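PDB 5Y3T: E3 ubiquitin-protein ligase RNF31 from Mus musculus, which acts as a RING-type E3 ubiquitin ligase that interacts with HOIL-1, the fragment described here being its paired UBA domain region, probably a protein-binding unit. Local coordinates for residues A23-P27 with E28-S32; S48-S51 with Y52-M56; F142-R145 with L146-D150. All blocks are in the same frame, centred on the assembly; numbering follows the deposited sequence.

Contact 1 of 3, residues A23-P27 with E28-S32; sequences AGASP and EEVFS
From S26 the backbone turns straight into helix 27-37, and the S26 carbonyl takes the first i+4 bond, from V30 N to S26 O at 3.2 Å. One residue on, F31 N donates to P27 O at 3.0 Å. S26 occupies the N-cap position. With chi1 at 69°, its OG sits between its own N and carbonyl carbon and faces the first turn, accepting a weak bond from E29 N (3.4 Å to OG). E29 answers with its carboxylate: the chain runs extended beyond CG, and S26 N donates to E29 OE1 over 3.2 Å, meeting it on the anti side and 28° out of the carboxylate plane. These reciprocal bonds make a capping box. Just upstream, G24, with phi at 88°, is the C-prime residue of a Schellman motif closing helix 2-22, so one helix is terminated and the next capped within a few residues. The other carboxylate oxygen of E29 forms a salt bridge with R77 of helix 73-82, which should steady the capping group. Beside the cap, the methyl of A25 meets V30 CG2 at 4.0 Å; V30 also packs on M16 and I17 of helix 2-22. On another side E28 bends back at chi2, bringing OE2 to 3.5 Å from P27 CD, with the S26 CB close by. Outside these two segments, E28 OE1 is salt-bridged to a basic side chain of another protein's chain, and P27 packs against an apolar side chain there.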
loop_
_atom_site.group_PDB
_atom_site.type_symbol
_atom_site.label_atom_id
_atom_site.label_comp_id
_atom_site.label_asym_id
_atom_site.label_seq_id
_atom_site.Cartn_x
_atom_site.Cartn_y
_atom_site.Cartn_z
ATOM N N ALA B 23 -24.140 6.097 6.762
ATOM C CA ALA B 23 -24.676 6.096 5.375
ATOM C C ALA B 23 -23.823 5.347 4.349
ATOM O O ALA B 23 -24.102 5.437 3.159
ATOM C CB ALA B 23 -24.902 7.523 4.897
ATOM N N GLY B 24 -22.798 4.609 4.783
ATOM C CA GLY B 24 -21.944 3.833 3.864
ATOM C C GLY B 24 -20.744 4.541 3.257
ATOM O O GLY B 24 -20.099 4.000 2.363
ATOM N N ALA B 25 -20.442 5.750 3.708
ATOM C CA ALA B 25 -19.230 6.465 3.259
ATOM C C ALA B 25 -18.077 6.259 4.247
ATOM O O ALA B 25 -18.223 6.509 5.461
ATOM C CB ALA B 25 -19.504 7.950 3.099
ATOM N N SER B 26 -16.930 5.851 3.701
ATOM C CA SER B 26 -15.677 5.774 4.455
ATOM C C SER B 26 -15.191 7.159 4.925
ATOM O O SER B 26 -15.503 8.206 4.316
ATOM C CB SER B 26 -14.568 5.105 3.615
ATOM O OG SER B 26 -14.136 5.917 2.516
ATOM N N PRO B 27 -14.392 7.179 5.986
ATOM C CA PRO B 27 -13.933 8.490 6.426
ATOM C C PRO B 27 -13.054 9.267 5.416
ATOM O O PRO B 27 -13.092 10.495 5.401
ATOM C CB PRO B 27 -13.181 8.168 7.715
ATOM C CG PRO B 27 -13.852 6.934 8.222
ATOM C CD PRO B 27 -14.114 6.130 6.984
ATOM N N GLU B 28 -12.311 8.566 4.566
ATOM C CA GLU B 28 -11.515 9.228 3.534
ATOM C C GLU B 28 -12.382 9.815 2.372
ATOM O O GLU B 28 -11.988 10.817 1.787
ATOM C CB GLU B 28 -10.335 8.371 3.009
ATOM C CG GLU B 28 -10.513 6.861 2.963
ATOM C CD GLU B 28 -10.332 6.212 4.321
ATOM O OE1 GLU B 28 -9.214 6.181 4.848
ATOM O OE2 GLU B 28 -11.325 5.773 4.877
ATOM N N GLU B 29 -13.535 9.209 2.070
ATOM C CA GLU B 29 -14.577 9.842 1.210
ATOM C C GLU B 29 -15.162 11.127 1.769
ATOM O O GLU B 29 -15.257 12.143 1.068
ATOM C CB GLU B 29 -15.726 8.880 0.924
ATOM C CG GLU B 29 -15.409 7.949 -0.250
ATOM C CD GLU B 29 -16.276 6.695 -0.373
ATOM O OE1 GLU B 29 -17.022 6.274 0.546
ATOM O OE2 GLU B 29 -16.149 6.076 -1.439
ATOM N N VAL B 30 -15.547 11.093 3.031
ATOM C CA VAL B 30 -16.130 12.266 3.644
ATOM C C VAL B 30 -15.080 13.361 3.645
ATOM O O VAL B 30 -15.351 14.439 3.177
ATOM C CB VAL B 30 -16.663 11.999 5.075
ATOM C CG1 VAL B 30 -17.042 13.291 5.809
ATOM C CG2 VAL B 30 -17.879 11.112 4.997
ATOM N N PHE B 31 -13.877 13.067 4.133
ATOM C CA PHE B 31 -12.862 14.104 4.263
ATOM C C PHE B 31 -12.380 14.653 2.894
ATOM O O PHE B 31 -12.146 15.844 2.762
ATOM C CB PHE B 31 -11.693 13.575 5.073
ATOM C CG PHE B 31 -10.642 14.595 5.344
ATOM C CD1 PHE B 31 -10.885 15.641 6.255
ATOM C CD2 PHE B 31 -9.390 14.510 4.722
ATOM C CE1 PHE B 31 -9.908 16.591 6.540
ATOM C CE2 PHE B 31 -8.398 15.460 5.005
ATOM C CZ PHE B 31 -8.655 16.500 5.922
ATOM N N SER B 32 -12.235 13.765 1.912
ATOM C CA SER B 32 -11.849 14.126 0.553
ATOM C C SER B 32 -12.837 15.090 -0.074
ATOM O O SER B 32 -12.426 16.071 -0.733
ATOM C CB SER B 32 -11.724 12.881 -0.331
ATOM O OG SER B 32 -10.632 12.070 0.109
#

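Contact 2 of 3, residues S48-S51 with Y52-M56; sequences SELS and YVLEM
L50 and L54, one turn apart on helix 42-64, form an i to i+4 leucine pair on the flank turned to helix 73-82. Both side chains adopt staggered but different conformations. In L50, CG is anti to the backbone N (chi1 -175°), which carries the branch forward along the helix although its CB starts off away from the following turn. L54 has its CG anti to the carbonyl carbon and beside the backbone N (chi1 -58°), which leans it back over the preceding turn. The two meet at a slant, with L54 CD1 set against the branch point of L50 at 3.6 Å from CG. In return, L50 CD1 lies 3.9 Å from L54 CG. Beneath them L54 N donates to L50 O over 2.9 Å. W80 of helix 73-82 touches both leucines as well as V53, whose side chain also meets Y36 of helix 27-37; this flank thus belongs to the helical core of the UBA region.

The polar flank is more open to solvent. E49 is bent at chi2, and S48 OG donates to the anti lone pair of E49 OE2 over 2.7 Å, which probably restrains the rotation of the carboxylate. The other oxygen, OE1, is left 4.0 Å from Y52 CD2, with carboxylate and ring planes 76° apart. The Y52 ring lies alongside the E49 turn, and Y52 N donates to E49 O at 3.1 Å. S51 OG approaches the ring obliquely from another direction, ending 4.0 Å from Y52 CD1.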
loop_
_atom_site.group_PDB
_atom_site.type_symbol
_atom_site.label_atom_id
_atom_site.label_comp_id
_atom_site.label_asym_id
_atom_site.label_seq_id
_atom_site.Cartn_x
_atom_site.Cartn_y
_atom_site.Cartn_z
ATOM N N SER B 48 -23.794 13.089 -5.820
ATOM C CA SER B 48 -24.050 13.885 -7.020
ATOM C C SER B 48 -22.786 14.323 -7.819
ATOM O O SER B 48 -22.848 14.402 -9.044
ATOM C CB SER B 48 -24.935 15.089 -6.640
ATOM O OG SER B 48 -24.186 16.267 -6.475
ATOM N N GLU B 49 -21.665 14.588 -7.138
ATOM C CA GLU B 49 -20.473 15.177 -7.775
ATOM C C GLU B 49 -19.273 14.274 -7.996
ATOM O O GLU B 49 -18.474 14.569 -8.896
ATOM C CB GLU B 49 -20.012 16.398 -6.973
ATOM C CG GLU B 49 -21.035 17.512 -6.890
ATOM C CD GLU B 49 -21.620 17.822 -8.268
ATOM O OE1 GLU B 49 -20.852 18.255 -9.181
ATOM O OE2 GLU B 49 -22.832 17.557 -8.435
ATOM N N LEU B 50 -19.129 13.201 -7.203
ATOM C CA LEU B 50 -17.894 12.409 -7.178
ATOM C C LEU B 50 -17.488 11.867 -8.550
ATOM O O LEU B 50 -16.337 12.058 -9.000
ATOM C CB LEU B 50 -17.983 11.245 -6.192
ATOM C CG LEU B 50 -16.704 10.399 -5.994
ATOM C CD1 LEU B 50 -15.486 11.252 -5.634
ATOM C CD2 LEU B 50 -16.965 9.303 -4.957
ATOM N N SER B 51 -18.440 11.218 -9.216
ATOM C CA SER B 51 -18.192 10.588 -10.506
ATOM C C SER B 51 -17.665 11.557 -11.558
ATOM O O SER B 51 -16.976 11.119 -12.469
ATOM C CB SER B 51 -19.451 9.893 -11.027
ATOM O OG SER B 51 -20.323 10.861 -11.580
ATOM N N TYR B 52 -17.988 12.850 -11.462
ATOM C CA TYR B 52 -17.475 13.830 -12.439
ATOM C C TYR B 52 -16.019 14.106 -12.138
ATOM O O TYR B 52 -15.219 14.253 -13.061
ATOM C CB TYR B 52 -18.249 15.170 -12.439
ATOM C CG TYR B 52 -19.695 15.147 -12.942
ATOM C CD1 TYR B 52 -20.157 14.165 -13.839
ATOM C CD2 TYR B 52 -20.599 16.156 -12.551
ATOM C CE1 TYR B 52 -21.470 14.172 -14.291
ATOM C CE2 TYR B 52 -21.907 16.172 -13.010
ATOM C CZ TYR B 52 -22.330 15.177 -13.874
ATOM O OH TYR B 52 -23.613 15.173 -14.331
ATOM N N VAL B 53 -15.684 14.204 -10.849
ATOM C CA VAL B 53 -14.289 14.359 -10.424
ATOM C C VAL B 53 -13.449 13.139 -10.792
ATOM O O VAL B 53 -12.399 13.311 -11.372
ATOM C CB VAL B 53 -14.148 14.643 -8.924
ATOM C CG1 VAL B 53 -12.676 14.761 -8.549
ATOM C CG2 VAL B 53 -14.931 15.909 -8.550
ATOM N N LEU B 54 -13.935 11.919 -10.540
ATOM C CA LEU B 54 -13.157 10.691 -10.877
ATOM C C LEU B 54 -12.967 10.540 -12.364
ATOM O O LEU B 54 -11.884 10.150 -12.827
ATOM C CB LEU B 54 -13.762 9.428 -10.227
ATOM C CG LEU B 54 -13.856 9.532 -8.676
ATOM C CD1 LEU B 54 -14.522 8.358 -7.968
ATOM C CD2 LEU B 54 -12.480 9.762 -8.080
ATOM N N GLU B 55 -13.997 10.926 -13.124
ATOM C CA GLU B 55 -13.924 10.974 -14.580
ATOM C C GLU B 55 -12.760 11.880 -15.026
ATOM O O GLU B 55 -12.003 11.516 -15.931
ATOM C CB GLU B 55 -15.301 11.402 -15.118
ATOM C CG GLU B 55 -15.539 11.518 -16.628
ATOM C CD GLU B 55 -17.006 11.908 -16.933
ATOM O OE1 GLU B 55 -17.282 13.013 -17.490
ATOM O OE2 GLU B 55 -17.901 11.111 -16.571
ATOM N N MET B 56 -12.588 13.020 -14.350
ATOM C CA MET B 56 -11.544 14.001 -14.674
ATOM C C MET B 56 -10.172 13.470 -14.309
ATOM O O MET B 56 -9.207 13.638 -15.066
ATOM C CB MET B 56 -11.819 15.343 -13.941
ATOM C CG MET B 56 -10.726 16.441 -14.024
ATOM S SD MET B 56 -11.253 18.101 -13.474
ATOM C CE MET B 56 -11.933 17.679 -11.862
#

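Contact 3 of 3, residues F142-R145 with L146-D150; sequences FHQR and LWDRD. With GOL (glycerol), chain D.
R145 and D148 cross with their guanidinium and carboxylate planes 70° apart; contact is made by R145 CG, 3.6 Å from D148 OD2, while the charged ends stay separate. The guanidinium turns instead to F142: its NH2 stands 3.2 Å above the ring plane, over the centre of one face, and F142 CE1 lies in plane at the guanidinium edge. R145 NE is salt-bridged to an acidic side chain of another protein's chain. Around the W147 indole a glycerol, probably from the crystallisation liquor, places O2 at the edge near the ring plane; its O3 lies oblique to the H143 ring. That molecule bridges main-chain groups: O3 donates to H143 O at 2.8 Å, O2 donates to Q144 O at 2.7 Å, and W147 N donates to O2. A type I beta turn from R145 to D148 organises the bend, closed by D148 N to R145 O at 2.9 Å. L146 lays CG against the carbonyl oxygens of F142 and H143. The turn follows helix 127-145, at a far end of this all-helical chain, where L146 and W147 meet the chain of another protein.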
loop_
_atom_site.group_PDB
_atom_site.type_symbol
_atom_site.label_atom_id
_atom_site.label_comp_id
_atom_site.label_asym_id
_atom_site.label_seq_id
_atom_site.Cartn_x
_atom_site.Cartn_y
_atom_site.Cartn_z
ATOM N N PHE B 142 -1.771 -27.475 -19.534
ATOM C CA PHE B 142 -1.638 -28.357 -18.365
ATOM C C PHE B 142 -3.000 -28.842 -17.959
ATOM O O PHE B 142 -3.201 -30.024 -17.667
ATOM C CB PHE B 142 -0.918 -27.651 -17.225
ATOM C CG PHE B 142 0.557 -27.446 -17.503
ATOM C CD1 PHE B 142 0.992 -26.412 -18.308
ATOM C CD2 PHE B 142 1.519 -28.331 -16.956
ATOM C CE1 PHE B 142 2.352 -26.227 -18.570
ATOM C CE2 PHE B 142 2.875 -28.149 -17.233
ATOM C CZ PHE B 142 3.291 -27.088 -18.028
ATOM N N HIS B 143 -3.986 -27.956 -18.029
ATOM C CA HIS B 143 -5.349 -28.418 -17.763
ATOM C C HIS B 143 -5.822 -29.436 -18.789
ATOM O O HIS B 143 -6.453 -30.444 -18.422
ATOM C CB HIS B 143 -6.348 -27.276 -17.640
ATOM C CG HIS B 143 -7.644 -27.694 -17.036
ATOM N ND1 HIS B 143 -8.703 -28.150 -17.794
ATOM C CD2 HIS B 143 -8.048 -27.748 -15.748
ATOM C CE1 HIS B 143 -9.705 -28.463 -16.990
ATOM N NE2 HIS B 143 -9.330 -28.228 -15.746
ATOM N N GLN B 144 -5.487 -29.210 -20.058
ATOM C CA GLN B 144 -6.059 -30.042 -21.112
ATOM C C GLN B 144 -5.429 -31.450 -21.146
ATOM O O GLN B 144 -6.084 -32.351 -21.576
ATOM C CB GLN B 144 -6.149 -29.295 -22.474
ATOM C CG GLN B 144 -5.284 -29.726 -23.650
ATOM C CD GLN B 144 -5.601 -31.098 -24.193
ATOM O OE1 GLN B 144 -6.752 -31.471 -24.380
ATOM N NE2 GLN B 144 -4.564 -31.881 -24.395
ATOM N N ARG B 145 -4.215 -31.633 -20.627
ATOM C CA ARG B 145 -3.502 -32.943 -20.618
ATOM C C ARG B 145 -3.897 -33.928 -19.474
ATOM O O ARG B 145 -3.526 -35.075 -19.481
ATOM C CB ARG B 145 -1.968 -32.717 -20.513
ATOM C CG ARG B 145 -1.256 -32.448 -21.814
ATOM C CD ARG B 145 0.241 -32.406 -21.588
ATOM N NE ARG B 145 0.701 -31.315 -20.727
ATOM C CZ ARG B 145 1.033 -30.075 -21.137
ATOM N NH1 ARG B 145 0.922 -29.694 -22.403
ATOM N NH2 ARG B 145 1.460 -29.184 -20.255
ATOM N N LEU B 146 -4.645 -33.480 -18.491
ATOM C CA LEU B 146 -4.784 -34.230 -17.254
ATOM C C LEU B 146 -5.266 -35.669 -17.388
ATOM O O LEU B 146 -5.016 -36.456 -16.502
ATOM C CB LEU B 146 -5.715 -33.473 -16.300
ATOM C CG LEU B 146 -5.131 -32.198 -15.740
ATOM C CD1 LEU B 146 -6.212 -31.526 -14.939
ATOM C CD2 LEU B 146 -3.877 -32.442 -14.887
ATOM N N TRP B 147 -5.990 -35.980 -18.447
ATOM C CA TRP B 147 -6.641 -37.271 -18.617
ATOM C C TRP B 147 -6.008 -38.012 -19.776
ATOM O O TRP B 147 -6.626 -38.915 -20.301
ATOM C CB TRP B 147 -8.140 -37.060 -18.921
ATOM C CG TRP B 147 -8.922 -36.517 -17.763
ATOM C CD1 TRP B 147 -8.883 -35.234 -17.254
ATOM C CD2 TRP B 147 -9.849 -37.253 -16.915
ATOM N NE1 TRP B 147 -9.717 -35.135 -16.127
ATOM C CE2 TRP B 147 -10.325 -36.350 -15.918
ATOM C CE3 TRP B 147 -10.321 -38.570 -16.915
ATOM C CZ2 TRP B 147 -11.244 -36.725 -14.949
ATOM C CZ3 TRP B 147 -11.241 -38.936 -15.950
ATOM C CH2 TRP B 147 -11.687 -38.019 -14.970
ATOM N N ASP B 148 -4.808 -37.616 -20.211
ATOM C CA ASP B 148 -4.134 -38.280 -21.352
ATOM C C ASP B 148 -3.651 -39.687 -20.947
ATOM O O ASP B 148 -3.266 -39.905 -19.773
ATOM C CB ASP B 148 -2.903 -37.477 -21.842
ATOM C CG ASP B 148 -3.251 -36.302 -22.751
ATOM O OD1 ASP B 148 -4.441 -36.008 -22.992
ATOM O OD2 ASP B 148 -2.302 -35.628 -23.205
ATOM N N ARG B 149 -3.651 -40.602 -21.929
ATOM C CA ARG B 149 -3.120 -41.977 -21.790
ATOM C C ARG B 149 -1.709 -41.944 -21.275
ATOM O O ARG B 149 -0.928 -41.099 -21.695
ATOM C CB ARG B 149 -3.066 -42.698 -23.147
ATOM C CG ARG B 149 -4.404 -43.177 -23.683
ATOM C CD ARG B 149 -4.318 -43.593 -25.150
ATOM N NE ARG B 149 -5.653 -43.807 -25.724
ATOM C CZ ARG B 149 -5.923 -44.073 -27.007
ATOM N NH1 ARG B 149 -4.952 -44.174 -27.912
ATOM N NH2 ARG B 149 -7.185 -44.247 -27.395
ATOM N N ASP B 150 -1.394 -42.844 -20.351
ATOM C CA ASP B 150 -0.010 -43.192 -20.015
ATOM C C ASP B 150 0.776 -42.096 -19.295
ATOM O O ASP B 150 1.873 -41.742 -19.710
ATOM C CB ASP B 150 0.752 -43.716 -21.279
ATOM C CG ASP B 150 0.463 -45.212 -21.589
ATOM O OD1 ASP B 150 -0.711 -45.672 -21.535
ATOM O OD2 ASP B 150 1.438 -45.938 -21.883
HETATM C C1 GOL D . -9.201 -33.463 -22.036
HETATM O O1 GOL D . -9.318 -34.773 -22.641
HETATM C C2 GOL D . -9.031 -33.483 -20.504
HETATM O O2 GOL D . -7.707 -33.907 -20.155
HETATM C C3 GOL D . -9.326 -32.108 -19.888
HETATM O O3 GOL D . -8.859 -31.966 -18.527
#

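Contact 1, contact 2 and contact 3 follow one another along the chain without overlap, all within the HOIP UBA domain pair. Contact 1 leads into helix 27-37 and contact 2 lies on the next helix, 42-64; their centres are 15 Å apart and their nearest atoms about 5 Å. They do not touch, but both pack on R77 and W80 of helix 73-82, and contact 1 also on L81. Contact 3, at the end of helix 127-145, lies on the opposite side of the chain's centre from the other two, 51 Å from contact 1 and 50 Å from contact 2, centre to centre. Contacts 1 and 3 each meet the chain of another protein, consistent with a helical module that meets other protein at widely separated places.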